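Local coordinates for HcgC (Methanococcus maripaludis S2, PDB 5O4J), which catalyses the S-adenosylmethionine-dependent C-methylation of a pyridinol, a step in making the iron-guanylylpyridinol cofactor of [Fe]-hydrogenase, at residues Gly210-Glu215 with Lys219-Glu224; Ser23-Lys28 with Ser175-Leu180; Thr113-Val118 with Glu134-Asn139. One frame throughout, in Å; residues are numbered along the deposited sequence. Where two conformers were deposited one is given.

How the contacts relate
Followed from the N terminus, the chain first lays down residues 23-28 on helix 18-37, but their partner arrives only at 175-180, at the start of helix 177-193, so contact 2 closes a loop of 146 residues. Nested within it is contact 3, which brings together the loops that follow the parallel strands 108-111 and 130-134 across 15 intervening residues. The two contacts touch where Ser175 OG lies 2.6 Å from Asp135 O, a probable hydrogen bond. Contact 1 comes afterwards, in series, and pairs helices 208-213 and 218-225 across three residues. Its centre lies about 17 Å from that of contact 2, and all three contacts include residues that reach S-adenosylhomocysteine.

Contact 1 (Gly210-Glu215 with Lys219-Glu224); sequences GTVFHE and KKFLTE. With SAH (S-adenosyl-L-homocysteine), chain E.
Thr211 presses into helix 218-225 with both branches of its side chain. Its CG2 lies against the backbone, 3.5 Å from Phe221 N, and also rests on the CB and CG methylenes of Lys220. OG1 stands anti to the carbonyl carbon (chi1 -50°), which points the hydroxyl at the Glu224 carboxylate, to which it donates. This bond, 2.8 Å from Thr211 OG1 to Glu224 OE1, uses the syn lone pair of the carboxylate.

One residue on, Val212 sends CG2 over one face of the Phe221 ring in a CH-pi contact. The methyl carbon sits 3.5 Å from the ring centroid and is displaced toward the CG side, where Val212 CG2 and Phe221 CG are 3.3 Å apart. Leu52 and Phe208 also pack on Phe221.

Beyond Thr211, away from the Val212-Phe221 pair, lies a salt-bridge network. Lys220, extended until it bends at chi4 (-83°), places NZ 2.8 Å from Glu215 OE2 and at the same distance from Glu224 OE2. Lys206 also pairs with Glu224, so two lysines probably offset the closeness of the two acids.

The result is a compact pair of consecutive short helices at the wall of the S-adenosylhomocysteine site, where the edge of the neighbouring Phe213 ring faces the ribose, CZ lying 3.7 Å from SAH O3'.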
loop_
_atom_site.group_PDB
_atom_site.type_symbol
_atom_site.label_atom_id
_atom_site.label_comp_id
_atom_site.label_asym_id
_atom_site.label_seq_id
_atom_site.Cartn_x
_atom_site.Cartn_y
_atom_site.Cartn_z
ATOM N N GLY A 210 -20.748 5.815 16.603
ATOM C CA GLY A 210 -21.976 6.590 16.611
ATOM C C GLY A 210 -23.131 5.857 17.264
ATOM O O GLY A 210 -23.953 6.460 17.959
ATOM N N THR A 211 -23.222 4.544 17.040
ATOM C CA THR A 211 -24.280 3.770 17.682
ATOM C C THR A 211 -24.202 3.899 19.198
ATOM O O THR A 211 -25.229 3.998 19.876
ATOM C CB THR A 211 -24.170 2.306 17.263
ATOM O OG1 THR A 211 -24.069 2.234 15.834
ATOM C CG2 THR A 211 -25.369 1.521 17.744
ATOM N N VAL A 212 -22.987 3.935 19.742
ATOM C CA VAL A 212 -22.808 4.017 21.189
ATOM C C VAL A 212 -23.037 5.435 21.692
ATOM O O VAL A 212 -23.717 5.637 22.702
ATOM C CB VAL A 212 -21.405 3.528 21.595
ATOM C CG1 VAL A 212 -21.209 3.699 23.099
ATOM C CG2 VAL A 212 -21.211 2.075 21.212
ATOM N N PHE A 213 -22.425 6.428 21.044
ATOM C CA PHE A 213 -22.321 7.758 21.638
ATOM C C PHE A 213 -23.295 8.778 21.080
ATOM O O PHE A 213 -23.543 9.783 21.749
ATOM C CB PHE A 213 -20.898 8.287 21.485
ATOM C CG PHE A 213 -19.933 7.531 22.305
ATOM C CD1 PHE A 213 -19.783 7.833 23.642
ATOM C CD2 PHE A 213 -19.239 6.451 21.769
ATOM C CE1 PHE A 213 -18.933 7.101 24.431
ATOM C CE2 PHE A 213 -18.377 5.712 22.557
ATOM C CZ PHE A 213 -18.225 6.031 23.889
ATOM N N HIS A 214 -23.834 8.561 19.886
ATOM C CA HIS A 214 -24.823 9.460 19.310
ATOM C C HIS A 214 -26.231 8.891 19.395
ATOM O O HIS A 214 -27.121 9.544 19.936
ATOM C CB HIS A 214 -24.438 9.767 17.862
ATOM C CG HIS A 214 -23.107 10.437 17.736
ATOM N ND1 HIS A 214 -22.398 10.476 16.555
ATOM C CD2 HIS A 214 -22.349 11.085 18.654
ATOM C CE1 HIS A 214 -21.265 11.128 16.748
ATOM N NE2 HIS A 214 -21.209 11.503 18.014
ATOM N N GLU A 215 -26.429 7.651 18.951
ATOM C CA GLU A 215 -27.716 6.978 19.122
ATOM C C GLU A 215 -27.924 6.479 20.544
ATOM O O GLU A 215 -29.072 6.324 20.975
ATOM C CB GLU A 215 -27.800 5.800 18.144
ATOM C CG GLU A 215 -27.716 6.208 16.680
ATOM C CD GLU A 215 -27.526 5.011 15.760
ATOM O OE1 GLU A 215 -27.058 5.205 14.620
ATOM O OE2 GLU A 215 -27.842 3.883 16.184
ATOM N N LYS A 219 -27.015 -1.896 23.113
ATOM C CA LYS A 219 -27.485 -3.195 22.644
ATOM C C LYS A 219 -27.364 -3.306 21.127
ATOM O O LYS A 219 -26.905 -4.330 20.601
ATOM C CB LYS A 219 -28.925 -3.399 23.103
ATOM C CG LYS A 219 -29.539 -4.725 22.712
ATOM C CD LYS A 219 -30.961 -4.792 23.246
ATOM C CE LYS A 219 -31.692 -6.034 22.783
ATOM N NZ LYS A 219 -33.067 -6.060 23.345
ATOM N N LYS A 220 -27.760 -2.251 20.411
ATOM C CA LYS A 220 -27.597 -2.206 18.961
ATOM C C LYS A 220 -26.128 -2.309 18.567
ATOM O O LYS A 220 -25.774 -3.031 17.621
ATOM C CB LYS A 220 -28.217 -0.908 18.430
ATOM C CG LYS A 220 -28.269 -0.762 16.912
ATOM C CD LYS A 220 -28.982 0.543 16.543
ATOM C CE LYS A 220 -28.919 0.851 15.055
ATOM N NZ LYS A 220 -27.668 1.520 14.641
ATOM N N PHE A 221 -25.260 -1.595 19.290
ATOM C CA PHE A 221 -23.822 -1.652 19.037
ATOM C C PHE A 221 -23.308 -3.081 19.142
ATOM O O PHE A 221 -22.566 -3.553 18.276
ATOM C CB PHE A 221 -23.098 -0.744 20.026
ATOM C CG PHE A 221 -21.606 -0.959 20.087
ATOM C CD1 PHE A 221 -20.785 -0.528 19.058
ATOM C CD2 PHE A 221 -21.029 -1.547 21.194
ATOM C CE1 PHE A 221 -19.410 -0.703 19.123
ATOM C CE2 PHE A 221 -19.648 -1.726 21.272
ATOM C CZ PHE A 221 -18.839 -1.309 20.233
ATOM N N LEU A 222 -23.669 -3.777 20.219
ATOM C CA LEU A 222 -23.206 -5.149 20.388
ATOM C C LEU A 222 -23.741 -6.045 19.282
ATOM O O LEU A 222 -23.038 -6.952 18.823
ATOM C CB LEU A 222 -23.608 -5.668 21.764
ATOM C CG LEU A 222 -23.017 -4.854 22.921
ATOM C CD1 LEU A 222 -23.579 -5.330 24.250
ATOM C CD2 LEU A 222 -21.494 -4.920 22.923
ATOM N N THR A 223 -24.980 -5.801 18.837
ATOM C CA THR A 223 -25.527 -6.543 17.704
ATOM C C THR A 223 -24.722 -6.278 16.446
ATOM O O THR A 223 -24.421 -7.206 15.681
ATOM C CB THR A 223 -26.988 -6.161 17.470
ATOM O OG1 THR A 223 -27.756 -6.530 18.618
ATOM C CG2 THR A 223 -27.547 -6.849 16.217
ATOM N N GLU A 224 -24.358 -5.014 16.221
ATOM C CA GLU A 224 -23.567 -4.668 15.050
ATOM C C GLU A 224 -22.229 -5.392 15.052
ATOM O O GLU A 224 -21.714 -5.728 13.978
ATOM C CB GLU A 224 -23.385 -3.156 14.985
ATOM C CG GLU A 224 -24.669 -2.478 14.557
ATOM C CD GLU A 224 -24.642 -0.977 14.700
ATOM O OE1 GLU A 224 -23.701 -0.451 15.334
ATOM O OE2 GLU A 224 -25.563 -0.331 14.149
HETATM N N SAH E . -8.888 3.884 24.799
HETATM C CA SAH E . -10.226 3.221 24.764
HETATM C CB SAH E . -11.250 4.169 24.142
HETATM C CG SAH E . -11.696 5.241 25.134
HETATM S SD SAH E . -12.990 6.261 24.472
HETATM C C SAH E . -10.200 1.952 23.961
HETATM O O SAH E . -11.267 1.303 23.827
HETATM O OXT SAH E . -9.122 1.613 23.454
HETATM C "C5'" SAH E . -13.348 7.313 25.849
HETATM C "C4'" SAH E . -14.223 6.646 26.905
HETATM O "O4'" SAH E . -14.055 7.350 28.141
HETATM C "C3'" SAH E . -15.696 6.761 26.562
HETATM O "O3'" SAH E . -16.446 5.674 27.127
HETATM C "C2'" SAH E . -16.052 8.085 27.195
HETATM O "O2'" SAH E . -17.450 8.267 27.442
HETATM C "C1'" SAH E . -15.266 8.030 28.484
HETATM N N9 SAH E . -14.883 9.349 29.011
HETATM C C8 SAH E . -14.469 10.420 28.297
HETATM N N7 SAH E . -14.169 11.441 29.141
HETATM C C5 SAH E . -14.376 10.998 30.396
HETATM C C6 SAH E . -14.244 11.558 31.755
HETATM N N6 SAH E . -13.822 12.832 31.927
HETATM N N1 SAH E . -14.563 10.763 32.794
HETATM C C2 SAH E . -14.975 9.496 32.637
HETATM N N3 SAH E . -15.124 8.918 31.433
HETATM C C4 SAH E . -14.841 9.618 30.307
#

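Contact 2 (Ser23-Lys28 with Ser175-Leu180); sequences SDVVEK and SGTMTL. With PJL ((3~{E})-3-[(~{E})-3-oxidanylprop-2-enoyl]iminopropanoic acid), chain H; SAH (S-adenosyl-L-homocysteine), chain E.
Val25, on helix 18-37, meets the first turn of helix 177-193 with a single methyl. Its CG1 stands anti to the backbone N (chi1 170°), a setting that carries it between two partners. On one of them, Thr177, the methyl CG2 lies 3.9 Å from Val25 CG1, the two side chains running antiparallel and side by side. The other is Leu180, three residues on, which brings CD1 to 4.0 Å from the same Val25 CG1. Behind it, Leu180 packs on Thr165 and Arg167 of strand 159-167.

Val26 follows and uses its own CG1, approaching Thr177 at about a right angle, with Val26 CG1 3.7 Å from Thr177 CG2. The threonine methyl thus touches a methyl of each valine, and Ser53 also packs on Val26. At the end of the segment Lys28 turns elsewhere, its NZ bonded to the backbone oxygens of Ile250 and Val253.

The polar half of Thr177 faces the ligand side, its OG1 hydrogen-bonded to Ser53 OG and Lys29 NZ. Its backbone N donates to the S-adenosylhomocysteine carboxylate, 2.8 Å from Thr177 N to SAH OXT. Gly176 is the N-cap; a side chain there would run into PJL O13. PJL O13 accepts from Thr179 N (3.0 Å) and Thr179 OG1 (2.7 Å).

The chemistry is therefore divided. Between residues 23-28 and 175-180 the touching groups are aliphatic, whereas Lys29, just past the first segment, adds a polar tie to Thr177 OG1. The start of helix 177-193 turns its amides to two carboxylates, one from each ligand, whose negative charge the helix dipole would probably help to stabilise.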
loop_
_atom_site.group_PDB
_atom_site.type_symbol
_atom_site.label_atom_id
_atom_site.label_comp_id
_atom_site.label_asym_id
_atom_site.label_seq_id
_atom_site.Cartn_x
_atom_site.Cartn_y
_atom_site.Cartn_z
ATOM N N SER A 23 -12.635 -8.594 20.960
ATOM C CA SER A 23 -12.293 -9.444 22.096
ATOM C C SER A 23 -10.791 -9.682 22.179
ATOM O O SER A 23 -10.186 -9.555 23.249
ATOM C CB SER A 23 -13.042 -10.775 21.983
ATOM O OG SER A 23 -12.746 -11.627 23.071
ATOM N N ASP A 24 -10.172 -10.045 21.052
ATOM C CA ASP A 24 -8.738 -10.333 21.069
ATOM C C ASP A 24 -7.937 -9.104 21.487
ATOM O O ASP A 24 -7.018 -9.207 22.305
ATOM C CB ASP A 24 -8.280 -10.836 19.700
ATOM C CG ASP A 24 -8.874 -12.192 19.343
ATOM O OD1 ASP A 24 -9.362 -12.891 20.258
ATOM O OD2 ASP A 24 -8.856 -12.559 18.148
ATOM N N VAL A 25 -8.303 -7.925 20.981
ATOM C CA VAL A 25 -7.577 -6.706 21.333
ATOM C C VAL A 25 -7.771 -6.367 22.806
ATOM O O VAL A 25 -6.806 -6.066 23.515
ATOM C CB VAL A 25 -8.004 -5.532 20.437
ATOM C CG1 VAL A 25 -7.436 -4.219 20.969
ATOM C CG2 VAL A 25 -7.550 -5.783 18.999
ATOM N N VAL A 26 -9.016 -6.391 23.291
ATOM C CA VAL A 26 -9.238 -6.005 24.679
ATOM C C VAL A 26 -8.575 -7.004 25.614
ATOM O O VAL A 26 -8.074 -6.627 26.678
ATOM C CB VAL A 26 -10.743 -5.833 24.995
ATOM C CG1 VAL A 26 -11.395 -4.837 24.026
ATOM C CG2 VAL A 26 -11.478 -7.149 24.969
ATOM N N GLU A 27 -8.526 -8.282 25.230
ATOM C CA GLU A 27 -7.832 -9.270 26.054
ATOM C C GLU A 27 -6.340 -8.969 26.137
ATOM O O GLU A 27 -5.735 -9.058 27.217
ATOM C CB GLU A 27 -8.074 -10.675 25.495
ATOM C CG GLU A 27 -7.384 -11.786 26.287
ATOM C CD GLU A 27 -7.633 -13.172 25.710
ATOM O OE1 GLU A 27 -7.873 -14.104 26.504
ATOM O OE2 GLU A 27 -7.592 -13.331 24.469
ATOM N N LYS A 28 -5.727 -8.583 25.017
ATOM C CA LYS A 28 -4.312 -8.216 25.063
ATOM C C LYS A 28 -4.064 -7.032 25.992
ATOM O O LYS A 28 -3.087 -7.028 26.754
ATOM C CB LYS A 28 -3.790 -7.908 23.661
ATOM C CG LYS A 28 -3.513 -9.152 22.848
ATOM C CD LYS A 28 -3.272 -8.844 21.390
ATOM C CE LYS A 28 -2.819 -10.125 20.673
ATOM N NZ LYS A 28 -2.494 -9.936 19.246
ATOM N N SER A 175 -4.036 3.835 19.551
ATOM C CA SER A 175 -4.087 2.563 20.254
ATOM C C SER A 175 -5.501 2.168 20.630
ATOM O O SER A 175 -5.680 1.175 21.351
ATOM C CB SER A 175 -3.260 2.670 21.529
ATOM O OG SER A 175 -3.787 3.730 22.305
ATOM N N GLY A 176 -6.490 2.965 20.233
ATOM C CA GLY A 176 -7.861 2.669 20.613
ATOM C C GLY A 176 -8.308 1.339 20.036
ATOM O O GLY A 176 -7.944 0.966 18.918
ATOM N N THR A 177 -9.113 0.614 20.813
ATOM C CA THR A 177 -9.614 -0.680 20.353
ATOM C C THR A 177 -10.311 -0.555 19.002
ATOM O O THR A 177 -10.045 -1.336 18.088
ATOM C CB THR A 177 -10.540 -1.273 21.410
ATOM O OG1 THR A 177 -9.823 -1.356 22.653
ATOM C CG2 THR A 177 -11.018 -2.664 21.029
ATOM N N MET A 178 -11.201 0.436 18.857
ATOM C CA MET A 178 -11.912 0.633 17.596
ATOM C C MET A 178 -10.945 0.883 16.440
ATOM O O MET A 178 -11.080 0.280 15.371
ATOM C CB MET A 178 -12.890 1.800 17.725
ATOM C CG MET A 178 -13.704 2.096 16.455
ATOM S SD MET A 178 -14.660 0.724 15.813
ATOM C CE MET A 178 -15.641 0.280 17.246
ATOM N N THR A 179 -9.996 1.812 16.619
ATOM C CA THR A 179 -9.016 2.102 15.568
ATOM C C THR A 179 -8.294 0.833 15.128
ATOM O O THR A 179 -8.130 0.571 13.927
ATOM C CB THR A 179 -7.985 3.130 16.057
ATOM O OG1 THR A 179 -8.613 4.377 16.354
ATOM C CG2 THR A 179 -6.885 3.366 15.019
ATOM N N LEU A 180 -7.829 0.055 16.099
ATOM C CA LEU A 180 -7.077 -1.152 15.787
ATOM C C LEU A 180 -7.939 -2.161 15.041
ATOM O O LEU A 180 -7.473 -2.794 14.088
ATOM C CB LEU A 180 -6.517 -1.760 17.066
ATOM C CG LEU A 180 -5.458 -0.908 17.763
ATOM C CD1 LEU A 180 -5.201 -1.435 19.165
ATOM C CD2 LEU A 180 -4.182 -0.870 16.937
HETATM O O14 PJL H . -11.693 4.755 19.999
HETATM C C12 PJL H . -10.756 4.930 19.161
HETATM O O13 PJL H . -10.117 4.006 18.621
HETATM C C10 PJL H . -10.310 6.308 18.723
HETATM C C4 PJL H . -10.372 7.333 19.825
HETATM N N5 PJL H . -11.439 7.945 20.098
HETATM C C6 PJL H . -11.533 8.883 21.062
HETATM O O8 PJL H . -12.352 9.786 20.984
HETATM C C7 PJL H . -10.643 8.868 22.250
HETATM C C2 PJL H . -9.696 7.945 22.398
HETATM O O1 PJL H . -8.882 7.904 23.427
HETATM N N SAH E . -8.888 3.884 24.799
HETATM C CA SAH E . -10.226 3.221 24.764
HETATM C CB SAH E . -11.250 4.169 24.142
HETATM C CG SAH E . -11.696 5.241 25.134
HETATM S SD SAH E . -12.990 6.261 24.472
HETATM C C SAH E . -10.200 1.952 23.961
HETATM O O SAH E . -11.267 1.303 23.827
HETATM O OXT SAH E . -9.122 1.613 23.454
HETATM C "C5'" SAH E . -13.348 7.313 25.849
HETATM C "C4'" SAH E . -14.223 6.646 26.905
HETATM O "O4'" SAH E . -14.055 7.350 28.141
HETATM C "C3'" SAH E . -15.696 6.761 26.562
HETATM O "O3'" SAH E . -16.446 5.674 27.127
HETATM C "C2'" SAH E . -16.052 8.085 27.195
HETATM O "O2'" SAH E . -17.450 8.267 27.442
HETATM C "C1'" SAH E . -15.266 8.030 28.484
HETATM N N9 SAH E . -14.883 9.349 29.011
HETATM C C8 SAH E . -14.469 10.420 28.297
HETATM N N7 SAH E . -14.169 11.441 29.141
HETATM C C5 SAH E . -14.376 10.998 30.396
HETATM C C6 SAH E . -14.244 11.558 31.755
HETATM N N6 SAH E . -13.822 12.832 31.927
HETATM N N1 SAH E . -14.563 10.763 32.794
HETATM C C2 SAH E . -14.975 9.496 32.637
HETATM N N3 SAH E . -15.124 8.918 31.433
HETATM C C4 SAH E . -14.841 9.618 30.307
#

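Contact 3 (Thr113-Val118 with Glu134-Asn139); sequences TGIGGV and EDPKGN. With SAH (S-adenosyl-L-homocysteine), chain E; PJL ((3~{E})-3-[(~{E})-3-oxidanylprop-2-enoyl]iminopropanoic acid), chain H; SO4 (sulfate ion), chain F.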
loop_
_atom_site.group_PDB
_atom_site.type_symbol
_atom_site.label_atom_id
_atom_site.label_comp_id
_atom_site.label_asym_id
_atom_site.label_seq_id
_atom_site.Cartn_x
_atom_site.Cartn_y
_atom_site.Cartn_z
ATOM N N THR A 113 -9.435 6.689 29.235
ATOM C CA THR A 113 -10.283 7.595 28.466
ATOM C C THR A 113 -9.573 8.155 27.241
ATOM O O THR A 113 -10.235 8.521 26.267
ATOM C CB THR A 113 -10.802 8.742 29.339
ATOM O OG1 THR A 113 -9.715 9.520 29.858
ATOM C CG2 THR A 113 -11.637 8.202 30.483
ATOM N N GLY A 114 -8.249 8.246 27.271
ATOM C CA GLY A 114 -7.522 8.691 26.094
ATOM C C GLY A 114 -7.871 10.113 25.704
ATOM O O GLY A 114 -8.041 10.994 26.550
ATOM N N ILE A 115 -7.970 10.348 24.393
ATOM C CA ILE A 115 -8.054 11.713 23.872
ATOM C C ILE A 115 -9.285 12.427 24.416
ATOM O O ILE A 115 -10.407 11.904 24.363
ATOM C CB ILE A 115 -8.063 11.684 22.337
ATOM C CG1 ILE A 115 -6.739 11.142 21.809
ATOM C CG2 ILE A 115 -8.327 13.057 21.771
ATOM C CD1 ILE A 115 -6.816 10.669 20.382
ATOM N N GLY A 116 -9.077 13.644 24.913
ATOM C CA GLY A 116 -10.143 14.467 25.449
ATOM C C GLY A 116 -10.810 13.910 26.681
ATOM O O GLY A 116 -11.907 14.351 27.031
ATOM N N GLY A 117 -10.151 12.992 27.386
ATOM C CA GLY A 117 -10.748 12.309 28.518
ATOM C C GLY A 117 -10.538 12.980 29.866
ATOM O O GLY A 117 -10.663 14.202 29.985
ATOM N N VAL A 118 -10.252 12.179 30.897
ATOM C CA VAL A 118 -10.186 12.705 32.254
ATOM C C VAL A 118 -9.087 13.754 32.371
ATOM O O VAL A 118 -8.051 13.695 31.694
ATOM C CB VAL A 118 -9.949 11.596 33.294
ATOM C CG1 VAL A 118 -11.069 10.584 33.265
ATOM C CG2 VAL A 118 -8.599 10.941 33.078
ATOM N N GLU A 134 -3.775 4.887 29.950
ATOM C CA GLU A 134 -3.643 4.390 28.596
ATOM C C GLU A 134 -3.207 5.524 27.682
ATOM O O GLU A 134 -3.822 6.594 27.671
ATOM C CB GLU A 134 -4.949 3.772 28.091
ATOM C CG GLU A 134 -4.779 3.167 26.702
ATOM C CD GLU A 134 -5.965 2.354 26.246
ATOM O OE1 GLU A 134 -7.052 2.492 26.841
ATOM O OE2 GLU A 134 -5.790 1.577 25.287
ATOM N N ASP A 135 -2.113 5.301 26.954
ATOM C CA ASP A 135 -1.629 6.252 25.956
ATOM C C ASP A 135 -2.415 6.038 24.663
ATOM O O ASP A 135 -2.288 4.977 24.032
ATOM C CB ASP A 135 -0.128 6.051 25.744
ATOM C CG ASP A 135 0.461 6.966 24.685
ATOM O OD1 ASP A 135 -0.251 7.836 24.143
ATOM O OD2 ASP A 135 1.673 6.803 24.398
ATOM N N PRO A 136 -3.244 7.006 24.245
ATOM C CA PRO A 136 -4.027 6.822 23.013
ATOM C C PRO A 136 -3.209 6.976 21.743
ATOM O O PRO A 136 -3.678 6.584 20.668
ATOM C CB PRO A 136 -5.088 7.925 23.108
ATOM C CG PRO A 136 -4.393 9.016 23.825
ATOM C CD PRO A 136 -3.499 8.328 24.848
ATOM N N LYS A 137 -2.014 7.553 21.826
ATOM C CA LYS A 137 -1.196 7.731 20.638
ATOM C C LYS A 137 -0.784 6.382 20.077
ATOM O O LYS A 137 -0.337 5.503 20.817
ATOM C CB LYS A 137 0.045 8.545 20.966
ATOM C CG LYS A 137 -0.252 9.955 21.438
ATOM C CD LYS A 137 1.031 10.782 21.557
ATOM C CE LYS A 137 2.050 10.153 22.506
ATOM N NZ LYS A 137 1.528 9.991 23.887
ATOM N N GLY A 138 -0.926 6.235 18.769
ATOM C CA GLY A 138 -0.391 5.101 18.049
ATOM C C GLY A 138 0.928 5.491 17.416
ATOM O O GLY A 138 1.818 6.007 18.104
ATOM N N ASN A 139 1.054 5.294 16.109
ATOM C CA ASN A 139 2.229 5.739 15.377
ATOM C C ASN A 139 2.091 7.235 15.080
ATOM O O ASN A 139 1.148 7.889 15.531
ATOM C CB ASN A 139 2.409 4.865 14.138
ATOM C CG ASN A 139 2.417 3.370 14.480
ATOM O OD1 ASN A 139 1.661 2.586 13.907
ATOM N ND2 ASN A 139 3.271 2.976 15.438
HETATM N N SAH E . -8.888 3.884 24.799
HETATM C CA SAH E . -10.226 3.221 24.764
HETATM C CB SAH E . -11.250 4.169 24.142
HETATM C CG SAH E . -11.696 5.241 25.134
HETATM S SD SAH E . -12.990 6.261 24.472
HETATM C C SAH E . -10.200 1.952 23.961
HETATM O O SAH E . -11.267 1.303 23.827
HETATM O OXT SAH E . -9.122 1.613 23.454
HETATM C "C5'" SAH E . -13.348 7.313 25.849
HETATM C "C4'" SAH E . -14.223 6.646 26.905
HETATM O "O4'" SAH E . -14.055 7.350 28.141
HETATM C "C3'" SAH E . -15.696 6.761 26.562
HETATM O "O3'" SAH E . -16.446 5.674 27.127
HETATM C "C2'" SAH E . -16.052 8.085 27.195
HETATM O "O2'" SAH E . -17.450 8.267 27.442
HETATM C "C1'" SAH E . -15.266 8.030 28.484
HETATM N N9 SAH E . -14.883 9.349 29.011
HETATM C C8 SAH E . -14.469 10.420 28.297
HETATM N N7 SAH E . -14.169 11.441 29.141
HETATM C C5 SAH E . -14.376 10.998 30.396
HETATM C C6 SAH E . -14.244 11.558 31.755
HETATM N N6 SAH E . -13.822 12.832 31.927
HETATM N N1 SAH E . -14.563 10.763 32.794
HETATM C C2 SAH E . -14.975 9.496 32.637
HETATM N N3 SAH E . -15.124 8.918 31.433
HETATM C C4 SAH E . -14.841 9.618 30.307
HETATM O O14 PJL H . -11.693 4.755 19.999
HETATM C C12 PJL H . -10.756 4.930 19.161
HETATM O O13 PJL H . -10.117 4.006 18.621
HETATM C C10 PJL H . -10.310 6.308 18.723
HETATM C C4 PJL H . -10.372 7.333 19.825
HETATM N N5 PJL H . -11.439 7.945 20.098
HETATM C C6 PJL H . -11.533 8.883 21.062
HETATM O O8 PJL H . -12.352 9.786 20.984
HETATM C C7 PJL H . -10.643 8.868 22.250
HETATM C C2 PJL H . -9.696 7.945 22.398
HETATM O O1 PJL H . -8.882 7.904 23.427
HETATM S S SO4 F . 5.755 5.114 17.778
HETATM O O1 SO4 F . 4.985 4.513 18.887
HETATM O O2 SO4 F . 5.609 6.590 17.813
HETATM O O3 SO4 F . 5.221 4.594 16.502
HETATM O O4 SO4 F . 7.182 4.747 17.908
HETATM O O HOH W 1 -5.878 8.010 28.876
#
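Ile115 and Pro136 meet at an oblique angle where two loops of the Rossmann-like domain come together, each following one of the neighbouring parallel strands 108-111 and 130-134. Ile115 CG1 comes up to the CB-CG edge of the proline ring, 3.8 Å from Pro136 CG, while Ile115 CB lies against PJL C7. Val9 of the second subunit packs on Ile115 as well. The same proline ring covers Gly114, whose CA is 3.9 Å from Pro136 CG. Gly114 begins a type II turn ending at Gly117, and a side chain on it would collide with PJL O1. The turn instead offers the next amide to that oxygen, with Ile115 N 2.8 Å from PJL O1.

Thr113 divides its branches: CG2 lies against the nucleoside of S-adenosylhomocysteine, whereas OG1, between the backbone N and the carbonyl carbon (chi1 61°), accepts from Val118 N at 2.9 Å and is also hydrogen-bonded to Asp111 OD1. A valine in its place would probably leave the Val118 amide and Asp111 without their hydroxyl partner and free the turn beside the nucleoside to shift.

Glu134 extends toward the amino acid end of S-adenosylhomocysteine, making a weak bond to its N and a salt bridge to Lys29. Between the loops one water accepts from Gly114 N at 2.9 Å and donates to Glu134 O at 2.8 Å.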